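Long-range contact in putative prephenate dehydratase (Streptococcus mutans, PDB 4LUB), which probably catalyses the conversion of prephenate to phenylpyruvate, with loss of carbon dioxide and water, in phenylalanine biosynthesis: residues F31-S43 and V61-I74. Numbering follows the deposited sequence.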
loop_
_atom_site.group_PDB
_atom_site.type_symbol
_atom_site.label_atom_id
_atom_site.label_comp_id
_atom_site.label_asym_id
_atom_site.label_seq_id
_atom_site.Cartn_x
_atom_site.Cartn_y
_atom_site.Cartn_z
ATOM N N PHE B 31 7.422 -19.527 16.309
ATOM C CA PHE B 31 8.189 -18.366 16.735
ATOM C C PHE B 31 7.210 -17.218 16.962
ATOM O O PHE B 31 6.101 -17.228 16.410
ATOM C CB PHE B 31 9.257 -18.018 15.701
ATOM C CG PHE B 31 10.365 -19.034 15.617
ATOM C CD1 PHE B 31 10.224 -20.169 14.837
ATOM C CD2 PHE B 31 11.541 -18.860 16.327
ATOM C CE1 PHE B 31 11.233 -21.113 14.766
ATOM C CE2 PHE B 31 12.557 -19.796 16.256
ATOM C CZ PHE B 31 12.403 -20.925 15.474
ATOM N N GLU B 32 7.632 -16.222 17.739
ATOM C CA GLU B 32 6.709 -15.279 18.373
ATOM C C GLU B 32 6.193 -14.190 17.442
ATOM O O GLU B 32 5.111 -13.642 17.653
ATOM C CB GLU B 32 7.385 -14.594 19.565
ATOM C CG GLU B 32 8.909 -14.520 19.457
ATOM C CD GLU B 32 9.547 -13.589 20.465
ATOM O OE1 GLU B 32 8.882 -13.193 21.446
ATOM O OE2 GLU B 32 10.729 -13.224 20.267
ATOM N N ASN B 33 6.959 -13.885 16.404
ATOM C CA ASN B 33 6.565 -12.847 15.465
ATOM C C ASN B 33 7.209 -13.110 14.116
ATOM O O ASN B 33 8.146 -13.904 14.016
ATOM C CB ASN B 33 6.929 -11.441 15.988
ATOM C CG ASN B 33 8.435 -11.238 16.192
ATOM O OD1 ASN B 33 9.252 -11.532 15.317
ATOM N ND2 ASN B 33 8.799 -10.718 17.356
ATOM N N ILE B 34 6.697 -12.438 13.089
ATOM C CA ILE B 34 7.098 -12.682 11.707
ATOM C C ILE B 34 8.606 -12.530 11.529
ATOM O O ILE B 34 9.248 -13.372 10.915
ATOM C CB ILE B 34 6.333 -11.739 10.747
ATOM C CG1 ILE B 34 4.852 -12.157 10.694
ATOM C CG2 ILE B 34 6.961 -11.738 9.356
ATOM C CD1 ILE B 34 3.892 -11.041 10.334
ATOM N N THR B 35 9.172 -11.479 12.108
ATOM C CA THR B 35 10.611 -11.239 12.013
ATOM C C THR B 35 11.438 -12.421 12.526
ATOM O O THR B 35 12.394 -12.846 11.875
ATOM C CB THR B 35 11.001 -9.987 12.799
ATOM O OG1 THR B 35 10.330 -8.858 12.236
ATOM C CG2 THR B 35 12.510 -9.764 12.765
ATOM N N GLU B 36 11.049 -12.962 13.678
ATOM C CA GLU B 36 11.755 -14.087 14.278
ATOM C C GLU B 36 11.542 -15.393 13.509
ATOM O O GLU B 36 12.447 -16.226 13.440
ATOM C CB GLU B 36 11.337 -14.261 15.745
ATOM C CG GLU B 36 11.872 -13.169 16.673
ATOM C CD GLU B 36 13.372 -12.935 16.517
ATOM O OE1 GLU B 36 14.131 -13.926 16.412
ATOM O OE2 GLU B 36 13.790 -11.756 16.477
ATOM N N VAL B 37 10.342 -15.585 12.959
ATOM C CA VAL B 37 10.102 -16.679 12.019
ATOM C C VAL B 37 11.093 -16.684 10.856
ATOM O O VAL B 37 11.724 -17.705 10.570
ATOM C CB VAL B 37 8.664 -16.633 11.440
ATOM C CG1 VAL B 37 8.454 -17.778 10.467
ATOM C CG2 VAL B 37 7.610 -16.651 12.552
ATOM N N ILE B 38 11.210 -15.545 10.181
ATOM C CA ILE B 38 12.154 -15.404 9.075
ATOM C C ILE B 38 13.619 -15.499 9.516
ATOM O O ILE B 38 14.420 -16.171 8.867
ATOM C CB ILE B 38 11.928 -14.079 8.304
ATOM C CG1 ILE B 38 10.510 -14.049 7.722
ATOM C CG2 ILE B 38 12.928 -13.960 7.166
ATOM C CD1 ILE B 38 10.020 -12.657 7.289
ATOM N N LYS B 39 13.964 -14.845 10.619
ATOM C CA LYS B 39 15.310 -14.967 11.202
ATOM C C LYS B 39 15.709 -16.409 11.525
ATOM O O LYS B 39 16.874 -16.783 11.382
ATOM C CB LYS B 39 15.424 -14.096 12.467
ATOM C CG LYS B 39 15.520 -12.603 12.153
ATOM C CD LYS B 39 15.496 -11.725 13.392
ATOM C CE LYS B 39 16.598 -12.086 14.374
ATOM N NZ LYS B 39 16.492 -11.273 15.626
ATOM N N ALA B 40 14.743 -17.209 11.968
ATOM C CA ALA B 40 14.957 -18.638 12.208
ATOM C C ALA B 40 15.504 -19.371 10.982
ATOM O O ALA B 40 16.338 -20.269 11.098
ATOM C CB ALA B 40 13.665 -19.294 12.670
ATOM N N TYR B 41 15.028 -18.991 9.803
ATOM C CA TYR B 41 15.541 -19.588 8.579
ATOM C C TYR B 41 16.952 -19.092 8.330
ATOM O O TYR B 41 17.841 -19.860 7.967
ATOM C CB TYR B 41 14.669 -19.224 7.382
ATOM C CG TYR B 41 15.269 -19.646 6.063
ATOM C CD1 TYR B 41 15.048 -20.917 5.556
ATOM C CD2 TYR B 41 16.098 -18.787 5.346
ATOM C CE1 TYR B 41 15.596 -21.310 4.354
ATOM C CE2 TYR B 41 16.653 -19.171 4.147
ATOM C CZ TYR B 41 16.397 -20.436 3.654
ATOM O OH TYR B 41 16.953 -20.823 2.458
ATOM N N GLU B 42 17.133 -17.788 8.518
ATOM C CA GLU B 42 18.397 -17.118 8.259
ATOM C C GLU B 42 19.502 -17.734 9.118
ATOM O O GLU B 42 20.651 -17.847 8.692
ATOM C CB GLU B 42 18.257 -15.615 8.534
ATOM C CG GLU B 42 17.511 -14.843 7.447
ATOM C CD GLU B 42 17.364 -13.368 7.768
ATOM O OE1 GLU B 42 16.894 -13.050 8.879
ATOM O OE2 GLU B 42 17.736 -12.526 6.924
ATOM N N SER B 43 19.135 -18.123 10.335
ATOM C CA SER B 43 20.053 -18.748 11.280
ATOM C C SER B 43 20.243 -20.248 11.065
ATOM O O SER B 43 20.981 -20.891 11.810
ATOM C CB SER B 43 19.554 -18.504 12.701
ATOM O OG SER B 43 19.849 -17.184 13.106
ATOM N N VAL B 61 0.770 -7.284 4.926
ATOM C CA VAL B 61 1.410 -7.267 6.234
ATOM C C VAL B 61 2.749 -6.537 6.131
ATOM O O VAL B 61 3.713 -7.061 5.570
ATOM C CB VAL B 61 1.619 -8.689 6.782
ATOM C CG1 VAL B 61 2.202 -8.642 8.196
ATOM C CG2 VAL B 61 0.296 -9.457 6.768
ATOM N N HIS B 62 2.793 -5.318 6.659
ATOM C CA HIS B 62 3.981 -4.469 6.572
ATOM C C HIS B 62 5.255 -5.171 7.037
ATOM O O HIS B 62 6.274 -5.144 6.337
ATOM C CB HIS B 62 3.781 -3.189 7.382
ATOM C CG HIS B 62 2.656 -2.336 6.887
ATOM N ND1 HIS B 62 2.166 -1.271 7.608
ATOM C CD2 HIS B 62 1.925 -2.393 5.750
ATOM C CE1 HIS B 62 1.175 -0.709 6.938
ATOM N NE2 HIS B 62 1.010 -1.369 5.807
ATOM N N GLU B 63 5.202 -5.757 8.233
ATOM C CA GLU B 63 6.348 -6.466 8.805
ATOM C C GLU B 63 6.979 -7.473 7.844
ATOM O O GLU B 63 8.203 -7.551 7.738
ATOM C CB GLU B 63 5.963 -7.184 10.110
ATOM C CG GLU B 63 7.196 -7.518 10.956
ATOM C CD GLU B 63 6.882 -8.312 12.210
ATOM O OE1 GLU B 63 5.688 -8.425 12.576
ATOM O OE2 GLU B 63 7.838 -8.826 12.841
ATOM N N THR B 64 6.143 -8.257 7.173
ATOM C CA THR B 64 6.633 -9.285 6.258
ATOM C C THR B 64 7.417 -8.688 5.096
ATOM O O THR B 64 8.565 -9.057 4.850
ATOM C CB THR B 64 5.478 -10.135 5.687
ATOM O OG1 THR B 64 4.803 -10.803 6.758
ATOM C CG2 THR B 64 6.019 -11.190 4.743
ATOM N N PHE B 65 6.804 -7.739 4.400
ATOM C CA PHE B 65 7.423 -7.130 3.229
ATOM C C PHE B 65 8.624 -6.230 3.532
ATOM O O PHE B 65 9.585 -6.221 2.761
ATOM C CB PHE B 65 6.358 -6.382 2.433
ATOM C CG PHE B 65 5.429 -7.301 1.716
ATOM C CD1 PHE B 65 5.859 -7.996 0.599
ATOM C CD2 PHE B 65 4.152 -7.536 2.203
ATOM C CE1 PHE B 65 5.024 -8.872 -0.053
ATOM C CE2 PHE B 65 3.305 -8.421 1.558
ATOM C CZ PHE B 65 3.741 -9.086 0.424
ATOM N N ASP B 66 8.574 -5.451 4.612
ATOM C CA ASP B 66 9.747 -4.662 5.006
ATOM C C ASP B 66 10.960 -5.545 5.303
ATOM O O ASP B 66 12.066 -5.263 4.846
ATOM C CB ASP B 66 9.448 -3.756 6.215
ATOM C CG ASP B 66 8.305 -2.780 5.954
ATOM O OD1 ASP B 66 8.073 -2.433 4.776
ATOM O OD2 ASP B 66 7.661 -2.336 6.928
ATOM N N TYR B 67 10.769 -6.586 6.102
ATOM C CA TYR B 67 11.864 -7.511 6.385
ATOM C C TYR B 67 12.394 -8.219 5.129
ATOM O O TYR B 67 13.603 -8.282 4.917
ATOM C CB TYR B 67 11.464 -8.547 7.430
ATOM C CG TYR B 67 12.697 -9.175 8.032
ATOM C CD1 TYR B 67 13.364 -8.559 9.083
ATOM C CD2 TYR B 67 13.221 -10.354 7.522
ATOM C CE1 TYR B 67 14.514 -9.113 9.626
ATOM C CE2 TYR B 67 14.365 -10.915 8.058
ATOM C CZ TYR B 67 15.005 -10.292 9.105
ATOM O OH TYR B 67 16.142 -10.850 9.636
ATOM N N LEU B 68 11.494 -8.799 4.341
ATOM C CA LEU B 68 11.874 -9.457 3.090
ATOM C C LEU B 68 12.610 -8.568 2.090
ATOM O O LEU B 68 13.526 -9.034 1.414
ATOM C CB LEU B 68 10.641 -10.067 2.412
ATOM C CG LEU B 68 10.439 -11.588 2.520
ATOM C CD1 LEU B 68 10.974 -12.220 3.792
ATOM C CD2 LEU B 68 8.988 -11.981 2.226
ATOM N N PHE B 69 12.217 -7.307 1.976
ATOM C CA PHE B 69 12.939 -6.404 1.088
ATOM C C PHE B 69 14.282 -5.949 1.647
ATOM O O PHE B 69 15.306 -6.144 1.003
ATOM C CB PHE B 69 12.100 -5.172 0.745
ATOM C CG PHE B 69 12.832 -4.165 -0.109
ATOM C CD1 PHE B 69 12.991 -4.377 -1.464
ATOM C CD2 PHE B 69 13.330 -2.995 0.439
ATOM C CE1 PHE B 69 13.657 -3.458 -2.260
ATOM C CE2 PHE B 69 13.990 -2.063 -0.352
ATOM C CZ PHE B 69 14.157 -2.299 -1.698
ATOM N N HIS B 70 14.271 -5.346 2.835
ATOM C CA HIS B 70 15.464 -4.710 3.403
ATOM C C HIS B 70 16.551 -5.679 3.844
ATOM O O HIS B 70 17.738 -5.421 3.655
ATOM C CB HIS B 70 15.076 -3.845 4.607
ATOM C CG HIS B 70 14.228 -2.659 4.261
ATOM N ND1 HIS B 70 14.689 -1.617 3.486
ATOM C CD2 HIS B 70 12.949 -2.352 4.584
ATOM C CE1 HIS B 70 13.732 -0.715 3.349
ATOM N NE2 HIS B 70 12.664 -1.139 4.003
ATOM N N GLN B 71 16.150 -6.792 4.439
ATOM C CA GLN B 71 17.094 -7.593 5.205
ATOM C C GLN B 71 17.294 -9.002 4.676
ATOM O O GLN B 71 18.421 -9.489 4.636
ATOM C CB GLN B 71 16.668 -7.638 6.672
ATOM C CG GLN B 71 17.140 -6.429 7.443
ATOM C CD GLN B 71 18.652 -6.324 7.458
ATOM O OE1 GLN B 71 19.354 -7.335 7.548
ATOM N NE2 GLN B 71 19.164 -5.106 7.336
ATOM N N ALA B 72 16.213 -9.672 4.294
ATOM C CA ALA B 72 16.332 -11.080 3.946
ATOM C C ALA B 72 16.809 -11.334 2.516
ATOM O O ALA B 72 16.547 -10.554 1.601
ATOM C CB ALA B 72 14.996 -11.767 4.175
ATOM N N LYS B 73 17.473 -12.473 2.351
ATOM C CA LYS B 73 17.912 -12.996 1.066
ATOM C C LYS B 73 17.277 -14.383 0.991
ATOM O O LYS B 73 17.934 -15.422 1.062
ATOM C CB LYS B 73 19.451 -12.998 0.965
ATOM C CG LYS B 73 20.113 -13.973 -0.023
ATOM C CD LYS B 73 19.660 -13.792 -1.459
ATOM C CE LYS B 73 20.223 -14.909 -2.326
ATOM N NZ LYS B 73 19.284 -16.061 -2.426
ATOM N N ILE B 74 15.952 -14.365 0.961
ATOM C CA ILE B 74 15.132 -15.564 0.965
ATOM C C ILE B 74 13.963 -15.286 0.024
ATOM O O ILE B 74 13.614 -14.128 -0.189
ATOM C CB ILE B 74 14.651 -15.900 2.396
ATOM C CG1 ILE B 74 13.975 -17.258 2.457
ATOM C CG2 ILE B 74 13.704 -14.823 2.923
ATOM C CD1 ILE B 74 13.453 -17.566 3.831
HETATM O O HOH W 1 4.607 -10.423 13.856
#
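Two helices, 34-42 and 62-70, run in roughly the same direction and pack side by side on one face of the beta sheet in the prephenate dehydratase domain, which has a periplasmic-binding-protein-like alpha/beta fold. Their axes come within 9.8 Å, with a crossing angle of -35°. At the N-terminal end of helix 34-42, Glu63 reaches across with an extended chain. Its OE2 takes two bonds from Thr35. Thr35 OG1 donates to the anti lone pair of Glu63 OE2, at 2.6 Å. Thr35 N donates to Glu63 OE2 at 3.1 Å, from well above the carboxylate plane. A water links the other oxygen, Glu63 OE1, to Ile34 N. The carboxylate thus serves two amides of the first turn, Thr35 N directly and Ile34 N through the water, and its negative charge probably suits the helix N-terminus. Asn33 OD1 caps the same turn through Glu36 N.

Further along, Tyr67 is a knob set among Thr35, Ile38, Lys39 and Glu42. Its CG lies anti to the backbone N (chi1 -161°), which sends the ring toward helix 34-42. Ile38 CG2 meets the ring obliquely, 3.5 Å from Tyr67 CE2, and the two side chains run past each other in opposite directions. Ile38 CD1 touches Leu68 CD1. Toward the sheet, Ile34 packs on Val61 and on Thr64, whose OG1 is bonded to Pro52 O. Ile38 and Ile74 both rest on Leu178 of strand 172-179.

Beyond the C-terminal end of helix 62-70, Ile74 CD1 lies over one face of the Tyr41 ring, 3.6 Å from its centroid, in a CH-pi contact. Tyr67 OH donates to Glu42 OE1, which sits near the ring plane; at 2.4 Å the modelled distance from Tyr67 OH to Glu42 OE1 is very short, so its exact length is doubtful.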